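Local coordinates for M32 carboxypeptidase (Chitinophagaceae bacterium, PDB 7A03), which probably acts as a metal-dependent carboxypeptidase of the M32 family, removing amino acids from the C-terminal ends of peptides, at residues 78-81 with 82-86; 196-199 with 200-203. All blocks are in the same frame, centred on the assembly; numbering follows the deposited sequence.

Interaction 1 of 2, residues 78-81 with 82-86; sequences PELD and AVQQK
D81 and Q84 trade hydrogen bonds in a local cap at the surface, where the loop after helix 65-74 runs into helix 82-100. D81 is the N-cap residue. Its OD1 accepts from Q84 N at 2.8 Å in an almost straight bond (172°), the amide arriving nearly along the carboxylate C-O axis. With CG tucked between the backbone N and the carbonyl carbon (chi1 69°), the carboxylate of D81 turns back over the first turn, where a helix start would probably stabilise its negative charge. The return bond runs from D81 N to Q84 OE1, 2.9 Å, the donor lying in the carbonyl plane on a lone pair. Beyond CG the Q84 chain is extended and crosses the D81 side chain at about a right angle; its amide plane is 34° from the carboxylate plane. L80 packs on the same amide, with CD2 3.6 Å from Q84 OE1. An alanine in place of Q84 would probably leave D81 N without this acceptor and uncover the side of L80 that the amide touches. Q85 adds a second grip on the loop: NE2 donates to L80 O at 2.9 Å, bent and above the carbonyl plane, while its CG lies 3.7 Å from L80 CB. The first helical backbone bond, Q85 N to D81 O, closes the turn. Q84 also touches Y11 of helix 9-37, and A82 rests on F469. This exchange, N-cap side chain to backbone N-H three residues on and that residue's side chain back to the N-cap N-H, is a capping box.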
loop_
_atom_site.group_PDB
_atom_site.type_symbol
_atom_site.label_atom_id
_atom_site.label_comp_id
_atom_site.label_asym_id
_atom_site.label_seq_id
_atom_site.Cartn_x
_atom_site.Cartn_y
_atom_site.Cartn_z
ATOM N N PRO A 78 -26.887 17.135 -17.199
ATOM C CA PRO A 78 -27.178 17.504 -15.809
ATOM C C PRO A 78 -28.239 16.625 -15.172
ATOM O O PRO A 78 -28.432 16.707 -13.951
ATOM C CB PRO A 78 -27.644 18.957 -15.926
ATOM C CG PRO A 78 -28.258 19.038 -17.285
ATOM C CD PRO A 78 -27.582 18.008 -18.163
ATOM N N GLU A 79 -28.908 15.788 -15.972
ATOM C CA GLU A 79 -29.928 14.864 -15.488
ATOM C C GLU A 79 -29.358 13.825 -14.530
ATOM O O GLU A 79 -30.046 13.406 -13.591
ATOM C CB GLU A 79 -30.525 14.145 -16.697
ATOM C CG GLU A 79 -29.463 13.851 -17.760
ATOM C CD GLU A 79 -29.840 12.733 -18.712
ATOM O OE1 GLU A 79 -30.255 13.042 -19.849
ATOM O OE2 GLU A 79 -29.707 11.548 -18.334
ATOM N N LEU A 80 -28.125 13.386 -14.758
ATOM C CA LEU A 80 -27.578 12.247 -14.031
ATOM C C LEU A 80 -27.459 12.538 -12.536
ATOM O O LEU A 80 -27.304 13.690 -12.108
ATOM C CB LEU A 80 -26.201 11.904 -14.592
ATOM C CG LEU A 80 -26.199 11.579 -16.083
ATOM C CD1 LEU A 80 -24.781 11.395 -16.565
ATOM C CD2 LEU A 80 -27.029 10.328 -16.323
ATOM N N ASP A 81 -27.539 11.472 -11.734
ATOM C CA ASP A 81 -27.400 11.600 -10.285
ATOM C C ASP A 81 -25.937 11.820 -9.898
ATOM O O ASP A 81 -25.036 11.826 -10.742
ATOM C CB ASP A 81 -28.066 10.431 -9.546
ATOM C CG ASP A 81 -27.351 9.097 -9.744
ATOM O OD1 ASP A 81 -26.101 9.042 -9.747
ATOM O OD2 ASP A 81 -28.056 8.075 -9.857
ATOM N N ALA A 82 -25.700 12.005 -8.596
ATOM C CA ALA A 82 -24.380 12.401 -8.121
ATOM C C ALA A 82 -23.342 11.341 -8.454
ATOM O O ALA A 82 -22.240 11.661 -8.920
ATOM C CB ALA A 82 -24.408 12.640 -6.610
ATOM N N VAL A 83 -23.685 10.072 -8.219
ATOM C CA VAL A 83 -22.770 8.970 -8.491
ATOM C C VAL A 83 -22.492 8.841 -9.986
ATOM O O VAL A 83 -21.340 8.665 -10.395
ATOM C CB VAL A 83 -23.291 7.663 -7.863
ATOM C CG1 VAL A 83 -22.511 6.458 -8.377
ATOM C CG2 VAL A 83 -23.210 7.759 -6.350
ATOM N N GLN A 84 -23.528 8.928 -10.823
ATOM C CA GLN A 84 -23.320 8.834 -12.267
ATOM C C GLN A 84 -22.410 9.953 -12.759
ATOM O O GLN A 84 -21.479 9.721 -13.544
ATOM C CB GLN A 84 -24.667 8.916 -12.981
ATOM C CG GLN A 84 -25.572 7.713 -12.725
ATOM C CD GLN A 84 -26.945 7.907 -13.331
ATOM O OE1 GLN A 84 -27.608 8.908 -13.072
ATOM N NE2 GLN A 84 -27.375 6.957 -14.161
ATOM N N GLN A 85 -22.683 11.182 -12.317
ATOM C CA GLN A 85 -21.878 12.322 -12.737
ATOM C C GLN A 85 -20.437 12.172 -12.280
ATOM O O GLN A 85 -19.506 12.495 -13.030
ATOM C CB GLN A 85 -22.471 13.615 -12.182
ATOM C CG GLN A 85 -23.734 14.072 -12.886
ATOM C CD GLN A 85 -24.095 15.505 -12.523
ATOM O OE1 GLN A 85 -23.223 16.305 -12.177
ATOM N NE2 GLN A 85 -25.379 15.832 -12.585
ATOM N N LYS A 86 -20.231 11.681 -11.056
ATOM C CA LYS A 86 -18.871 11.476 -10.578
ATOM C C LYS A 86 -18.158 10.406 -11.401
ATOM O O LYS A 86 -16.980 10.564 -11.747
ATOM C CB LYS A 86 -18.883 11.112 -9.087
ATOM C CG LYS A 86 -17.491 10.928 -8.470
ATOM C CD LYS A 86 -16.768 12.259 -8.335
ATOM C CE LYS A 86 -17.548 13.228 -7.442
ATOM N NZ LYS A 86 -16.811 14.493 -7.206
#

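Interaction 2 of 2, residues 196-199 with 200-203; sequences PARR and DFLH
R198 and R199 lead into a single 3-10 turn, residues 200-202, from which F201 and L202 fold back on the two arginines in the loop between helix 170-192 and helix 208-222. D200 opens the turn and follows R199 directly; its OD1 stays 4.9 Å from R198 NE, too far for a salt bridge, though the opposite charges would probably attract weakly. F201 comes next and makes the broadest contact of the second segment. Its CG sits between the backbone N and the carbonyl carbon (chi1 50°), which swings the ring back toward the preceding loop. R199 CA lies over one face of that ring in a CH-pi contact, 4.1 Å from the centroid and offset toward the rim. In one of its two modelled conformers R198 comes from another direction: its CG lies at the ring edge, in plane, and its NE stands 3.7 Å from F201 CD2, with the guanidinium and ring planes nearly perpendicular (88°). In this conformer the polar end of R198 is held by a salt bridge from NH1 to E336 and a hydrogen bond from NH1 to N331 O. L202 then closes the turn through its backbone N, which donates to R199 O at 3.0 Å. F201 and L202 are buried, both packing on A340 of helix 334-341, and L202 also meets F337. CD1 of L202 reaches the extended chain of R199, 4.0 Å from CG and 3.8 Å from NE. At H203, whose backbone N bonds back to D200 O, R199 O lies at the edge of the imidazole, near its plane, 4.4 Å from ND1.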
loop_
_atom_site.group_PDB
_atom_site.type_symbol
_atom_site.label_atom_id
_atom_site.label_comp_id
_atom_site.label_asym_id
_atom_site.label_seq_id
_atom_site.Cartn_x
_atom_site.Cartn_y
_atom_site.Cartn_z
ATOM N N PRO A 196 16.512 -3.402 26.926
ATOM C CA PRO A 196 16.105 -4.402 25.928
ATOM C C PRO A 196 15.083 -5.387 26.479
ATOM O O PRO A 196 15.172 -5.835 27.625
ATOM C CB PRO A 196 17.421 -5.103 25.577
ATOM C CG PRO A 196 18.474 -4.079 25.856
ATOM C CD PRO A 196 17.978 -3.299 27.044
ATOM N N ALA A 197 14.113 -5.728 25.636
ATOM C CA ALA A 197 13.012 -6.614 25.986
ATOM C C ALA A 197 13.296 -8.024 25.483
ATOM O O ALA A 197 13.950 -8.203 24.453
ATOM C CB ALA A 197 11.707 -6.114 25.366
ATOM N N ARG A 198 12.850 -8.982 26.304
ATOM C CA ARG A 198 12.676 -10.368 25.917
ATOM C C ARG A 198 11.797 -10.445 24.681
ATOM O O ARG A 198 10.825 -9.698 24.529
ATOM C CB ARG A 198 12.010 -11.130 27.067
ATOM C CG ARG A 198 12.144 -12.648 27.000
ATOM C CD ARG A 198 11.199 -13.318 27.992
ATOM N NE ARG A 198 11.045 -14.750 27.741
ATOM C CZ ARG A 198 10.195 -15.536 28.395
ATOM N NH1 ARG A 198 9.418 -15.030 29.340
ATOM N NH2 ARG A 198 10.118 -16.830 28.097
ATOM N N ARG A 199 12.125 -11.401 23.832
ATOM C CA ARG A 199 11.724 -11.423 22.426
ATOM C C ARG A 199 12.169 -12.670 21.662
ATOM O O ARG A 199 11.592 -12.987 20.618
ATOM C CB ARG A 199 12.134 -10.149 21.672
ATOM C CG ARG A 199 11.237 -9.871 20.481
ATOM C CD ARG A 199 11.747 -8.780 19.557
ATOM N NE ARG A 199 10.912 -8.709 18.359
ATOM C CZ ARG A 199 11.292 -8.173 17.205
ATOM N NH1 ARG A 199 12.507 -7.653 17.082
ATOM N NH2 ARG A 199 10.457 -8.159 16.173
ATOM N N ASP A 200 13.173 -13.401 22.156
ATOM C CA ASP A 200 13.651 -14.537 21.378
ATOM C C ASP A 200 12.625 -15.662 21.287
ATOM O O ASP A 200 12.754 -16.531 20.415
ATOM C CB ASP A 200 15.027 -15.013 21.844
ATOM C CG ASP A 200 15.027 -15.509 23.269
ATOM O OD1 ASP A 200 13.968 -15.454 23.934
ATOM O OD2 ASP A 200 16.102 -15.956 23.725
ATOM N N PHE A 201 11.593 -15.648 22.137
ATOM C CA PHE A 201 10.510 -16.613 21.993
ATOM C C PHE A 201 9.804 -16.496 20.650
ATOM O O PHE A 201 9.185 -17.469 20.199
ATOM C CB PHE A 201 9.496 -16.471 23.136
ATOM C CG PHE A 201 9.024 -15.056 23.374
ATOM C CD1 PHE A 201 8.000 -14.511 22.610
ATOM C CD2 PHE A 201 9.582 -14.286 24.382
ATOM C CE1 PHE A 201 7.561 -13.208 22.823
ATOM C CE2 PHE A 201 9.137 -12.993 24.612
ATOM C CZ PHE A 201 8.125 -12.459 23.835
ATOM N N LEU A 202 9.892 -15.342 19.986
ATOM C CA LEU A 202 9.261 -15.212 18.677
ATOM C C LEU A 202 10.011 -15.981 17.603
ATOM O O LEU A 202 9.449 -16.230 16.531
ATOM C CB LEU A 202 9.143 -13.744 18.265
ATOM C CG LEU A 202 8.177 -12.856 19.042
ATOM C CD1 LEU A 202 8.235 -11.453 18.458
ATOM C CD2 LEU A 202 6.756 -13.384 18.995
ATOM N N HIS A 203 11.256 -16.379 17.877
ATOM C CA HIS A 203 12.054 -17.131 16.923
ATOM C C HIS A 203 12.188 -18.599 17.304
ATOM O O HIS A 203 13.055 -19.297 16.767
ATOM C CB HIS A 203 13.411 -16.465 16.708
ATOM C CG HIS A 203 13.320 -15.174 15.957
ATOM N ND1 HIS A 203 12.705 -14.055 16.477
ATOM C CD2 HIS A 203 13.735 -14.831 14.715
ATOM C CE1 HIS A 203 12.760 -13.073 15.595
ATOM N NE2 HIS A 203 13.379 -13.518 14.517
#

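How the interactions relate
Both are local contacts within one continuous stretch, and they share no element: interaction 1 joins a loop to the first turn of helix 82-100, whereas interaction 2 lies wholly in the loop between helices 170-192 and 208-222. They lie on opposite sides of the chain's centre, their centres about 56 Å apart. Interaction 1 is a surface contact of mainly polar chemistry, with four hydrogen bonds, and L80 as its one buried residue. Interaction 2 is partly buried; one backbone hydrogen bond joins its segments, and the rest is contact of F201 and L202 with the arginine side chains and the backbone of R199. Its buried residues press against helix 334-341, while residues 82-86 touch helix 9-37 and nearby loops.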